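Local coordinates for protein benzoate transport porin BenP (PDB 5DL8) that forms an outer-membrane beta-barrel that probably acts as a porin, letting small solutes, possibly including benzoate, across the membrane, at residues L135-T140 / L200-R206; L225-H229 / Y293-D297; Y230-E234 / S246-Y250; Y284-E290 / F314-S320. One frame throughout, in Å; residues are numbered along the deposited sequence.

Contact 1: residues L135-T140 / L200-R206; sequences LDLPVT and LNYIDLR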
# COMPACT_ATOMS: atom_id res chain seq x y z
N LEU A 135 8.37 -4.05 2.04
CA LEU A 135 7.93 -4.78 0.84
C LEU A 135 7.07 -3.83 -0.00
O LEU A 135 6.25 -3.04 0.55
CB LEU A 135 7.10 -5.98 1.27
CG LEU A 135 7.97 -6.96 2.06
CD1 LEU A 135 7.18 -8.07 2.65
CD2 LEU A 135 9.20 -7.48 1.26
N ASP A 136 7.20 -4.02 -1.30
CA ASP A 136 6.42 -3.33 -2.27
C ASP A 136 5.88 -4.39 -3.28
O ASP A 136 6.34 -4.44 -4.40
CB ASP A 136 7.27 -2.27 -3.05
CG ASP A 136 6.42 -1.46 -4.04
OD1 ASP A 136 5.15 -1.52 -4.03
OD2 ASP A 136 7.03 -0.73 -4.84
N LEU A 137 4.94 -5.21 -2.81
CA LEU A 137 4.41 -6.37 -3.49
C LEU A 137 2.93 -6.49 -3.30
O LEU A 137 2.31 -5.91 -2.37
CB LEU A 137 5.03 -7.63 -2.88
CG LEU A 137 6.56 -7.74 -3.21
CD1 LEU A 137 7.19 -8.69 -2.24
CD2 LEU A 137 6.92 -8.12 -4.64
N PRO A 138 2.32 -7.30 -4.14
CA PRO A 138 0.97 -7.82 -3.78
C PRO A 138 0.90 -8.44 -2.35
O PRO A 138 1.88 -9.02 -1.85
CB PRO A 138 0.84 -8.93 -4.80
CG PRO A 138 1.56 -8.28 -6.03
CD PRO A 138 2.81 -7.83 -5.41
N VAL A 139 -0.24 -8.36 -1.70
CA VAL A 139 -0.33 -8.60 -0.31
C VAL A 139 0.45 -7.63 0.69
O VAL A 139 -0.16 -7.14 1.64
CB VAL A 139 0.14 -10.08 0.10
CG1 VAL A 139 -0.36 -10.34 1.55
CG2 VAL A 139 -0.38 -11.18 -0.86
N THR A 140 1.79 -7.47 0.50
CA THR A 140 2.64 -6.77 1.41
C THR A 140 3.12 -5.52 0.71
O THR A 140 4.15 -5.55 -0.00
CB THR A 140 3.79 -7.70 1.84
OG1 THR A 140 4.55 -8.07 0.73
CG2 THR A 140 3.22 -8.98 2.57
N LEU A 200 3.92 -16.18 5.39
CA LEU A 200 3.72 -15.93 4.00
C LEU A 200 4.99 -16.33 3.27
O LEU A 200 6.03 -15.73 3.49
CB LEU A 200 3.44 -14.42 3.78
CG LEU A 200 3.38 -13.97 2.37
CD1 LEU A 200 2.29 -14.70 1.60
CD2 LEU A 200 3.08 -12.48 2.27
N ASN A 201 4.88 -17.30 2.36
CA ASN A 201 5.99 -17.74 1.49
C ASN A 201 5.62 -17.25 0.11
O ASN A 201 4.51 -17.49 -0.38
CB ASN A 201 6.11 -19.29 1.47
CG ASN A 201 6.10 -19.88 2.89
OD1 ASN A 201 7.00 -19.63 3.68
ND2 ASN A 201 5.10 -20.70 3.19
N TYR A 202 6.51 -16.50 -0.50
CA TYR A 202 6.17 -15.86 -1.78
C TYR A 202 7.28 -15.96 -2.84
O TYR A 202 8.44 -16.11 -2.51
CB TYR A 202 5.74 -14.36 -1.57
CG TYR A 202 6.84 -13.41 -1.30
CD1 TYR A 202 7.47 -12.70 -2.35
CD2 TYR A 202 7.25 -13.14 0.00
CE1 TYR A 202 8.48 -11.81 -2.11
CE2 TYR A 202 8.30 -12.25 0.21
CZ TYR A 202 8.92 -11.60 -0.82
OH TYR A 202 9.95 -10.69 -0.55
N ILE A 203 6.89 -15.81 -4.10
CA ILE A 203 7.82 -15.57 -5.27
C ILE A 203 7.24 -14.46 -6.11
O ILE A 203 5.98 -14.38 -6.30
CB ILE A 203 8.22 -16.86 -6.03
CG1 ILE A 203 8.92 -16.62 -7.40
CG2 ILE A 203 7.04 -17.74 -6.23
CD1 ILE A 203 9.88 -17.74 -7.80
N ASP A 204 8.11 -13.53 -6.56
CA ASP A 204 7.68 -12.49 -7.47
C ASP A 204 8.67 -12.43 -8.59
O ASP A 204 9.80 -12.41 -8.32
CB ASP A 204 7.64 -11.18 -6.71
CG ASP A 204 7.18 -10.04 -7.54
OD1 ASP A 204 5.96 -9.92 -7.72
OD2 ASP A 204 8.06 -9.25 -7.98
N LEU A 205 8.23 -12.39 -9.84
CA LEU A 205 9.04 -12.36 -11.06
C LEU A 205 8.60 -11.19 -11.94
O LEU A 205 7.32 -10.95 -12.10
CB LEU A 205 8.81 -13.66 -11.84
CG LEU A 205 9.21 -14.95 -11.15
CD1 LEU A 205 9.01 -16.17 -12.06
CD2 LEU A 205 10.69 -14.95 -10.73
N ARG A 206 9.59 -10.40 -12.37
CA ARG A 206 9.37 -9.14 -13.18
C ARG A 206 10.17 -9.21 -14.46
O ARG A 206 11.36 -9.39 -14.41
CB ARG A 206 9.70 -7.86 -12.40
CG ARG A 206 8.64 -7.39 -11.41
CD ARG A 206 9.07 -6.25 -10.42
NE ARG A 206 8.07 -6.27 -9.29
CZ ARG A 206 7.66 -5.23 -8.52
NH1 ARG A 206 8.22 -4.03 -8.66
NH2 ARG A 206 6.69 -5.41 -7.59
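Leu137 meets strand 200-206 with both branches of its fork. With CG anti to the carbonyl carbon (chi1 -68°), its two methyls diverge onto neighbouring inward side chains of the strand: CD1 comes obliquely against the Tyr202 ring, 3.4 Å from CE1, and CD2 sits 3.5 Å from CG of Asp204, about equally far from the two carboxylate oxygens. Farther along, Thr140 and Leu200 meet methyl to methyl, tip to tip, with Thr140 CG2 3.5 Å from Leu200 CD2; CG1 of Val139 packs more loosely on that same leucine methyl.

Strand 200-210 belongs to the barrel wall, whereas 135-140 is a loop turned inward against it, consistent with the infolded loops that narrow the channel in OprD-type porins.

Within the loop, a backbone bond from Leu137 N to Thr140 O (2.9 Å) pinches it shut. The other polar contacts are concentrated at the Arg206 end. Arg206 gives a weak bond from NH2 to Asp136 O, 3.4 Å long and bent to 129° at the hydrogen. Its NE meets the syn lone pair of Asp204 OD2 at 3.3 Å in a salt bridge, with the oxygen tilted 29° from the guanidinium plane. The same NH2 salt-bridges Glu216 and bonds Tyr304, so several partners, one weak, probably hold the guanidinium's rotation. Tyr202 OH, buried beneath the loop, is satisfied by Glu168 and Asn156.

Contact 2: residues L225-H229 / Y293-D297; sequences LYNKH and YPLPD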
# COMPACT_ATOMS: atom_id res chain seq x y z
N LEU A 225 -4.36 -19.81 5.67
CA LEU A 225 -5.39 -18.84 5.26
C LEU A 225 -5.78 -19.03 3.75
O LEU A 225 -6.85 -19.56 3.43
CB LEU A 225 -4.95 -17.39 5.63
CG LEU A 225 -4.38 -17.21 7.06
CD1 LEU A 225 -4.02 -15.75 7.37
CD2 LEU A 225 -5.43 -17.66 8.04
N TYR A 226 -4.91 -18.65 2.82
CA TYR A 226 -5.21 -18.69 1.38
C TYR A 226 -3.93 -18.53 0.54
O TYR A 226 -2.86 -18.06 1.00
CB TYR A 226 -6.32 -17.68 1.01
CG TYR A 226 -5.98 -16.18 1.25
CD1 TYR A 226 -5.33 -15.41 0.28
CD2 TYR A 226 -6.41 -15.51 2.42
CE1 TYR A 226 -5.00 -14.03 0.52
CE2 TYR A 226 -6.14 -14.19 2.66
CZ TYR A 226 -5.43 -13.46 1.74
OH TYR A 226 -5.20 -12.12 1.99
N ASN A 227 -4.06 -18.99 -0.67
CA ASN A 227 -3.01 -18.90 -1.71
C ASN A 227 -3.41 -17.95 -2.79
O ASN A 227 -4.54 -17.90 -3.21
CB ASN A 227 -2.77 -20.30 -2.24
CG ASN A 227 -2.21 -21.22 -1.15
OD1 ASN A 227 -1.44 -20.78 -0.28
ND2 ASN A 227 -2.67 -22.46 -1.11
N LYS A 228 -2.50 -17.12 -3.20
CA LYS A 228 -2.84 -16.04 -4.13
C LYS A 228 -1.90 -16.02 -5.33
O LYS A 228 -0.68 -16.08 -5.18
CB LYS A 228 -2.81 -14.74 -3.40
CG LYS A 228 -3.00 -13.46 -4.19
CD LYS A 228 -2.56 -12.36 -3.23
CE LYS A 228 -2.81 -10.89 -3.63
NZ LYS A 228 -4.23 -10.39 -3.51
N HIS A 229 -2.50 -15.98 -6.51
CA HIS A 229 -1.76 -15.73 -7.81
C HIS A 229 -2.13 -14.32 -8.36
O HIS A 229 -3.31 -13.91 -8.35
CB HIS A 229 -2.09 -16.78 -8.90
CG HIS A 229 -1.72 -18.17 -8.54
ND1 HIS A 229 -0.63 -18.83 -9.09
CD2 HIS A 229 -2.33 -19.07 -7.72
CE1 HIS A 229 -0.54 -20.05 -8.56
NE2 HIS A 229 -1.57 -20.22 -7.75
N TYR A 293 -13.33 -10.72 -2.62
CA TYR A 293 -11.89 -10.77 -2.73
C TYR A 293 -11.28 -10.50 -1.32
O TYR A 293 -11.58 -9.53 -0.75
CB TYR A 293 -11.31 -9.82 -3.80
CG TYR A 293 -9.91 -10.23 -4.10
CD1 TYR A 293 -9.68 -11.21 -5.02
CD2 TYR A 293 -8.84 -9.75 -3.38
CE1 TYR A 293 -8.42 -11.68 -5.26
CE2 TYR A 293 -7.55 -10.24 -3.59
CZ TYR A 293 -7.36 -11.21 -4.52
OH TYR A 293 -6.13 -11.81 -4.82
N PRO A 294 -10.48 -11.42 -0.76
CA PRO A 294 -9.94 -11.27 0.63
C PRO A 294 -8.77 -10.34 0.79
O PRO A 294 -7.87 -10.29 -0.03
CB PRO A 294 -9.45 -12.71 0.93
CG PRO A 294 -8.97 -13.20 -0.39
CD PRO A 294 -9.88 -12.61 -1.43
N LEU A 295 -8.71 -9.69 1.90
CA LEU A 295 -7.57 -8.88 2.39
C LEU A 295 -7.23 -9.42 3.79
O LEU A 295 -8.11 -9.80 4.51
CB LEU A 295 -8.03 -7.41 2.47
CG LEU A 295 -8.05 -6.96 1.03
CD1 LEU A 295 -9.41 -6.57 0.41
CD2 LEU A 295 -6.82 -6.17 0.62
N PRO A 296 -5.94 -9.48 4.15
CA PRO A 296 -5.54 -9.78 5.45
C PRO A 296 -6.01 -8.73 6.49
O PRO A 296 -6.33 -7.61 6.13
CB PRO A 296 -4.03 -9.90 5.37
CG PRO A 296 -3.61 -9.48 3.95
CD PRO A 296 -4.84 -9.11 3.20
N ASP A 297 -6.10 -9.14 7.76
CA ASP A 297 -6.45 -8.24 8.88
C ASP A 297 -5.34 -7.18 8.99
O ASP A 297 -4.27 -7.34 8.43
CB ASP A 297 -6.54 -8.95 10.25
CG ASP A 297 -7.57 -10.03 10.33
OD1 ASP A 297 -8.57 -9.94 9.68
OD2 ASP A 297 -7.44 -10.99 11.12
O HOH W 1 -5.28 -10.70 -0.67
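Tyr226 and Pro294 bring the two backbones closest, yet their CA atoms stay 8.8 Å apart: no main-chain pairing links strand 226-229 to loop 293-297, and side chains bridge the gap. Pro294 lies over one face of the Tyr226 ring in a CH-pi contact, CG 4.1 Å from the ring centroid and only 9° off the normal. With Tyr226 CG between the backbone N and the carbonyl carbon (chi1 62°), the ring is swung against this proline and its OH reaches the next one, 3.3 Å from Pro296 CD.

Lys228 makes the direct polar link. Its chain is extended as far as CE and then bends (chi4 75°), which brings NZ in plane to the edge of the Tyr293 ring, where it donates to Tyr293 OH at 2.7 Å. The same ammonium also donates to a water, 3.0 Å from NZ, and that water donates a hydrogen bond to Pro294 O at 2.7 Å and bonds Tyr226 OH as well. One water thus ties both strand side chains to a loop carbonyl. Glu302 offers the lysine only a long, weak ion pair, while Phe305 meets the Tyr293 ring edge-to-face.

Leu225 and Tyr226 form a classic beta bulge opposite Leu222 where the strand begins, and the proline-rich segment packed on it is consistent with an infolded porin loop, folded back against the inner wall of the barrel.

Contact 3: residues Y230-E234 / S246-Y250; sequences YVGLE and SKFKY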
# COMPACT_ATOMS: atom_id res chain seq x y z
N TYR A 230 -1.12 -13.66 -8.89
CA TYR A 230 -1.27 -12.41 -9.57
C TYR A 230 -0.45 -12.40 -10.86
O TYR A 230 0.73 -12.75 -10.88
CB TYR A 230 -0.73 -11.30 -8.60
CG TYR A 230 -0.49 -9.96 -9.30
CD1 TYR A 230 -1.55 -9.17 -9.61
CD2 TYR A 230 0.75 -9.52 -9.67
CE1 TYR A 230 -1.44 -7.95 -10.26
CE2 TYR A 230 0.94 -8.28 -10.34
CZ TYR A 230 -0.20 -7.46 -10.55
OH TYR A 230 -0.23 -6.24 -11.18
N VAL A 231 -1.08 -11.97 -11.94
CA VAL A 231 -0.40 -11.62 -13.20
C VAL A 231 -0.75 -10.20 -13.55
O VAL A 231 -1.97 -9.78 -13.67
CB VAL A 231 -0.80 -12.52 -14.40
CG1 VAL A 231 0.08 -12.21 -15.62
CG2 VAL A 231 -0.47 -13.94 -14.12
N GLY A 232 0.29 -9.44 -13.75
CA GLY A 232 0.13 -7.98 -14.12
C GLY A 232 0.85 -7.80 -15.46
O GLY A 232 1.93 -8.28 -15.58
N LEU A 233 0.23 -7.22 -16.48
CA LEU A 233 0.93 -6.74 -17.72
C LEU A 233 0.71 -5.25 -17.94
O LEU A 233 -0.44 -4.74 -17.84
CB LEU A 233 0.42 -7.43 -18.96
CG LEU A 233 0.65 -8.96 -18.94
CD1 LEU A 233 -0.21 -9.59 -20.05
CD2 LEU A 233 2.05 -9.46 -19.16
N GLU A 234 1.80 -4.54 -18.23
CA GLU A 234 1.73 -3.10 -18.40
C GLU A 234 2.36 -2.67 -19.69
O GLU A 234 3.53 -2.95 -19.99
CB GLU A 234 2.36 -2.39 -17.17
CG GLU A 234 2.32 -0.86 -17.26
CD GLU A 234 2.94 -0.11 -16.06
OE1 GLU A 234 3.25 -0.72 -15.02
OE2 GLU A 234 3.04 1.15 -16.11
N SER A 246 -1.46 1.24 -20.44
CA SER A 246 -2.44 0.15 -20.38
C SER A 246 -1.99 -0.93 -19.43
O SER A 246 -0.90 -1.56 -19.65
CB SER A 246 -2.57 -0.55 -21.72
OG SER A 246 -2.80 0.51 -22.64
N LYS A 247 -2.85 -1.20 -18.48
CA LYS A 247 -2.59 -2.23 -17.57
C LYS A 247 -3.67 -3.29 -17.54
O LYS A 247 -4.85 -2.93 -17.52
CB LYS A 247 -2.55 -1.66 -16.19
CG LYS A 247 -1.34 -0.89 -15.94
CD LYS A 247 -1.31 -0.46 -14.46
CE LYS A 247 -0.50 0.83 -14.21
NZ LYS A 247 -0.40 1.11 -12.75
N PHE A 248 -3.26 -4.58 -17.47
CA PHE A 248 -4.18 -5.67 -17.22
C PHE A 248 -3.73 -6.36 -16.02
O PHE A 248 -2.61 -6.77 -15.99
CB PHE A 248 -4.15 -6.65 -18.38
CG PHE A 248 -4.93 -7.94 -18.17
CD1 PHE A 248 -6.30 -7.98 -18.35
CD2 PHE A 248 -4.25 -9.15 -17.91
CE1 PHE A 248 -7.01 -9.21 -18.15
CE2 PHE A 248 -4.96 -10.41 -17.74
CZ PHE A 248 -6.34 -10.44 -17.88
N LYS A 249 -4.64 -6.57 -15.09
CA LYS A 249 -4.32 -7.22 -13.87
C LYS A 249 -5.25 -8.41 -13.57
O LYS A 249 -6.48 -8.29 -13.64
CB LYS A 249 -4.42 -6.20 -12.73
CG LYS A 249 -3.42 -5.06 -13.00
CD LYS A 249 -3.52 -3.88 -12.10
CE LYS A 249 -2.32 -3.02 -12.04
NZ LYS A 249 -1.32 -3.54 -11.14
N TYR A 250 -4.67 -9.54 -13.16
CA TYR A 250 -5.45 -10.75 -12.79
C TYR A 250 -5.00 -11.27 -11.44
O TYR A 250 -3.81 -11.55 -11.21
CB TYR A 250 -5.36 -11.84 -13.83
CG TYR A 250 -6.04 -13.17 -13.41
CD1 TYR A 250 -7.38 -13.34 -13.56
CD2 TYR A 250 -5.32 -14.24 -12.91
CE1 TYR A 250 -8.02 -14.54 -13.20
CE2 TYR A 250 -5.91 -15.42 -12.61
CZ TYR A 250 -7.28 -15.55 -12.73
OH TYR A 250 -7.93 -16.70 -12.33
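Strands 226-238 and 243-255 form a beta hairpin of the barrel wall, and Tyr230-Glu234 pairs with Ser246-Tyr250 along it, antiparallel at 176° with axes 4.8 Å apart. Val231 with Tyr250 and Leu233 with Phe248 are the hydrogen-bonded pairs, each closed by two backbone bonds; Leu233 N to Phe248 O is 2.9 Å and nearly straight at 170°. Gly232 with Lys249 and Glu234 with Lys247 are the non-hydrogen-bonded pairs.

The two faces of the hairpin differ. Val231, Leu233, Phe248 and Tyr250 share one, where bound detergent touches Leu233 and Phe248, consistent with the lipid-facing side. The other bears Tyr230, Glu234 and both lysines and presumably looks into the channel. Here the Tyr230 ring, its CG anti to the backbone N (chi1 165°), lies along the strand, with Gly232 N 3.6 Å above one face toward the rim. Gly232 has no side chain, and the Tyr230 hydroxyl lies beside its CA. Lys249 bends at its end to donate from NZ to Tyr230 OH at 2.9 Å, and NZ also bonds Tyr304 O. Glu234 and Lys247 run side by side, Glu234 CG 3.9 Å from Lys247 CG, but the carboxylate makes its salt bridge with Lys214.

Contact 4: residues Y284-E290 / F314-S320; sequences YQQIIGE and FKEDEKS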
# COMPACT_ATOMS: atom_id res chain seq x y z
N TYR A 284 -11.97 -0.57 -15.32
CA TYR A 284 -13.02 -1.56 -15.11
C TYR A 284 -12.44 -2.69 -14.24
O TYR A 284 -11.30 -3.09 -14.42
CB TYR A 284 -13.57 -2.13 -16.41
CG TYR A 284 -14.67 -3.19 -16.13
CD1 TYR A 284 -15.95 -2.80 -15.64
CD2 TYR A 284 -14.40 -4.63 -16.26
CE1 TYR A 284 -16.94 -3.76 -15.39
CE2 TYR A 284 -15.40 -5.61 -15.96
CZ TYR A 284 -16.68 -5.16 -15.58
OH TYR A 284 -17.70 -6.05 -15.27
N GLN A 285 -13.20 -3.14 -13.29
CA GLN A 285 -12.85 -4.23 -12.44
C GLN A 285 -14.07 -5.10 -12.09
O GLN A 285 -15.21 -4.66 -11.82
CB GLN A 285 -12.19 -3.73 -11.12
CG GLN A 285 -12.15 -4.69 -9.93
CD GLN A 285 -11.37 -4.05 -8.74
OE1 GLN A 285 -10.18 -3.83 -8.82
NE2 GLN A 285 -12.09 -3.72 -7.66
N GLN A 286 -13.79 -6.38 -12.00
CA GLN A 286 -14.81 -7.34 -11.70
C GLN A 286 -14.35 -8.41 -10.74
O GLN A 286 -13.30 -8.99 -10.99
CB GLN A 286 -15.27 -8.04 -13.01
CG GLN A 286 -16.63 -8.60 -12.85
CD GLN A 286 -17.27 -9.20 -14.10
OE1 GLN A 286 -17.32 -8.57 -15.14
NE2 GLN A 286 -17.90 -10.40 -13.93
N ILE A 287 -15.19 -8.78 -9.77
CA ILE A 287 -14.84 -9.80 -8.85
C ILE A 287 -15.73 -10.99 -9.20
O ILE A 287 -17.02 -10.86 -9.38
CB ILE A 287 -15.16 -9.41 -7.38
CG1 ILE A 287 -14.66 -8.01 -7.09
CG2 ILE A 287 -14.70 -10.54 -6.42
CD1 ILE A 287 -13.15 -7.92 -7.17
N ILE A 288 -15.11 -12.17 -9.25
CA ILE A 288 -15.80 -13.43 -9.76
C ILE A 288 -15.60 -14.60 -8.83
O ILE A 288 -14.50 -14.77 -8.29
CB ILE A 288 -15.34 -13.85 -11.19
CG1 ILE A 288 -15.24 -12.62 -12.13
CG2 ILE A 288 -16.37 -14.87 -11.83
CD1 ILE A 288 -14.40 -12.81 -13.35
N GLY A 289 -16.66 -15.36 -8.60
CA GLY A 289 -16.57 -16.47 -7.70
C GLY A 289 -17.58 -16.38 -6.59
O GLY A 289 -18.47 -15.51 -6.60
N GLU A 290 -17.49 -17.33 -5.70
CA GLU A 290 -18.39 -17.46 -4.64
C GLU A 290 -18.00 -16.66 -3.36
O GLU A 290 -18.72 -16.81 -2.36
CB GLU A 290 -18.60 -18.97 -4.33
CG GLU A 290 -19.35 -19.63 -5.45
CD GLU A 290 -19.59 -21.18 -5.23
OE1 GLU A 290 -18.85 -21.80 -4.43
OE2 GLU A 290 -20.56 -21.68 -5.85
N PHE A 314 -14.34 -4.56 -3.78
CA PHE A 314 -13.86 -5.97 -3.89
C PHE A 314 -14.96 -6.97 -3.38
O PHE A 314 -14.72 -8.12 -3.08
CB PHE A 314 -12.45 -6.14 -3.21
CG PHE A 314 -12.35 -5.64 -1.81
CD1 PHE A 314 -12.86 -6.39 -0.73
CD2 PHE A 314 -11.71 -4.42 -1.54
CE1 PHE A 314 -12.79 -5.89 0.63
CE2 PHE A 314 -11.67 -3.89 -0.21
CZ PHE A 314 -12.17 -4.63 0.89
N LYS A 315 -16.18 -6.53 -3.29
CA LYS A 315 -17.22 -7.37 -2.77
C LYS A 315 -17.68 -8.41 -3.84
O LYS A 315 -17.46 -8.25 -5.04
CB LYS A 315 -18.47 -6.56 -2.29
CG LYS A 315 -18.21 -5.51 -1.22
CD LYS A 315 -19.31 -4.43 -1.08
CE LYS A 315 -18.88 -3.36 -0.15
NZ LYS A 315 -17.75 -2.52 -0.66
N GLU A 316 -18.28 -9.47 -3.32
CA GLU A 316 -18.61 -10.64 -4.15
C GLU A 316 -19.49 -10.26 -5.33
O GLU A 316 -20.56 -9.69 -5.17
CB GLU A 316 -19.38 -11.69 -3.31
CG GLU A 316 -19.94 -12.87 -4.07
CD GLU A 316 -20.61 -13.90 -3.13
OE1 GLU A 316 -20.41 -13.79 -1.92
OE2 GLU A 316 -21.31 -14.84 -3.60
N ASP A 317 -19.06 -10.65 -6.51
CA ASP A 317 -19.75 -10.31 -7.74
C ASP A 317 -19.67 -8.86 -8.21
O ASP A 317 -20.28 -8.52 -9.23
CB ASP A 317 -21.21 -10.75 -7.69
CG ASP A 317 -21.37 -12.26 -7.69
OD1 ASP A 317 -20.52 -13.04 -8.15
OD2 ASP A 317 -22.45 -12.70 -7.38
N GLU A 318 -18.92 -8.01 -7.50
CA GLU A 318 -19.00 -6.59 -7.71
C GLU A 318 -18.26 -6.22 -9.02
O GLU A 318 -17.12 -6.57 -9.24
CB GLU A 318 -18.45 -5.78 -6.51
CG GLU A 318 -18.47 -4.24 -6.76
CD GLU A 318 -18.26 -3.42 -5.51
OE1 GLU A 318 -17.77 -3.92 -4.51
OE2 GLU A 318 -18.68 -2.20 -5.54
N LYS A 319 -18.99 -5.54 -9.88
CA LYS A 319 -18.44 -4.83 -11.04
C LYS A 319 -18.33 -3.31 -10.69
O LYS A 319 -19.27 -2.63 -10.18
CB LYS A 319 -19.38 -4.96 -12.21
CG LYS A 319 -19.75 -6.40 -12.58
CD LYS A 319 -20.68 -6.31 -13.83
CE LYS A 319 -20.99 -7.61 -14.62
NZ LYS A 319 -21.84 -8.41 -13.68
N SER A 320 -17.19 -2.76 -11.04
CA SER A 320 -16.91 -1.28 -10.87
C SER A 320 -16.29 -0.54 -12.10
O SER A 320 -15.43 -1.09 -12.86
CB SER A 320 -16.08 -1.11 -9.63
OG SER A 320 -14.91 -1.92 -9.70
O HOH W 2 -17.05 -13.00 -6.41
O HOH W 3 -21.34 -15.23 -6.37
O HOH W 4 -19.18 -14.88 -9.49
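Gln285 and Ser320 are held by two backbone bonds, Gln285 N to Ser320 O at 3.1 Å and Ser320 N to Gln285 O at 2.9 Å. A third, Ile287 N to Glu318 O, is more bent (146°), its donor tilted 28° from the carbonyl plane as the pairing ends. Beyond it segment 314-320 leaves the ladder in a type II beta turn, Lys315 to Glu318, closed by Glu318 N to Lys315 O.

This antiparallel ladder joins barrel strands 278-288 and 319-328 at the root of the long loop between them. On the face carrying Gln286, the Lys319 chain lies alongside two neighbours: its CD is 3.3 Å from Tyr284 OH, and its CE is near Gln286 OE1. That hydroxyl donates to Gln286 OE1 at 2.6 Å, and the lysine's ammonium goes on to Asp347.

Ile287 packs against the turn: its CB lies 3.5 Å from Lys315 O, and CG1, anti to the carbonyl carbon (chi1 -47°), leads CD1 to Phe314 CB, 4.4 Å away.

Water bridges the segments beyond the ladder: one molecule accepts from Gly289 N (2.7 Å) and donates to Asp317 OD1 (2.6 Å). Another accepts from Asp317 N and weakly reaches Gly289 O.

How the contacts relate
Contacts 1 and 2 are buried, each setting a loop against the barrel wall, and they touch: Val139 CG2 lies 3.4 Å from Lys228 CD. Contacts 3 and 4 are partly buried ladders between neighbouring wall strands, held chiefly by backbone bonds, whereas the loop contacts rely on rings, methyls and charged ends. Strand 226-238 serves both contacts 2 and 3, and Pro138 of contact 1 also packs on Tyr230 of contact 3. The chain between the segments of contact 4 supplies the loop residues of contact 2, and a probable hydrogen bond joins Tyr293 N to Phe314 O (3.0 Å). Contacts 1 and 4 stay about 12 Å apart at their nearest atoms.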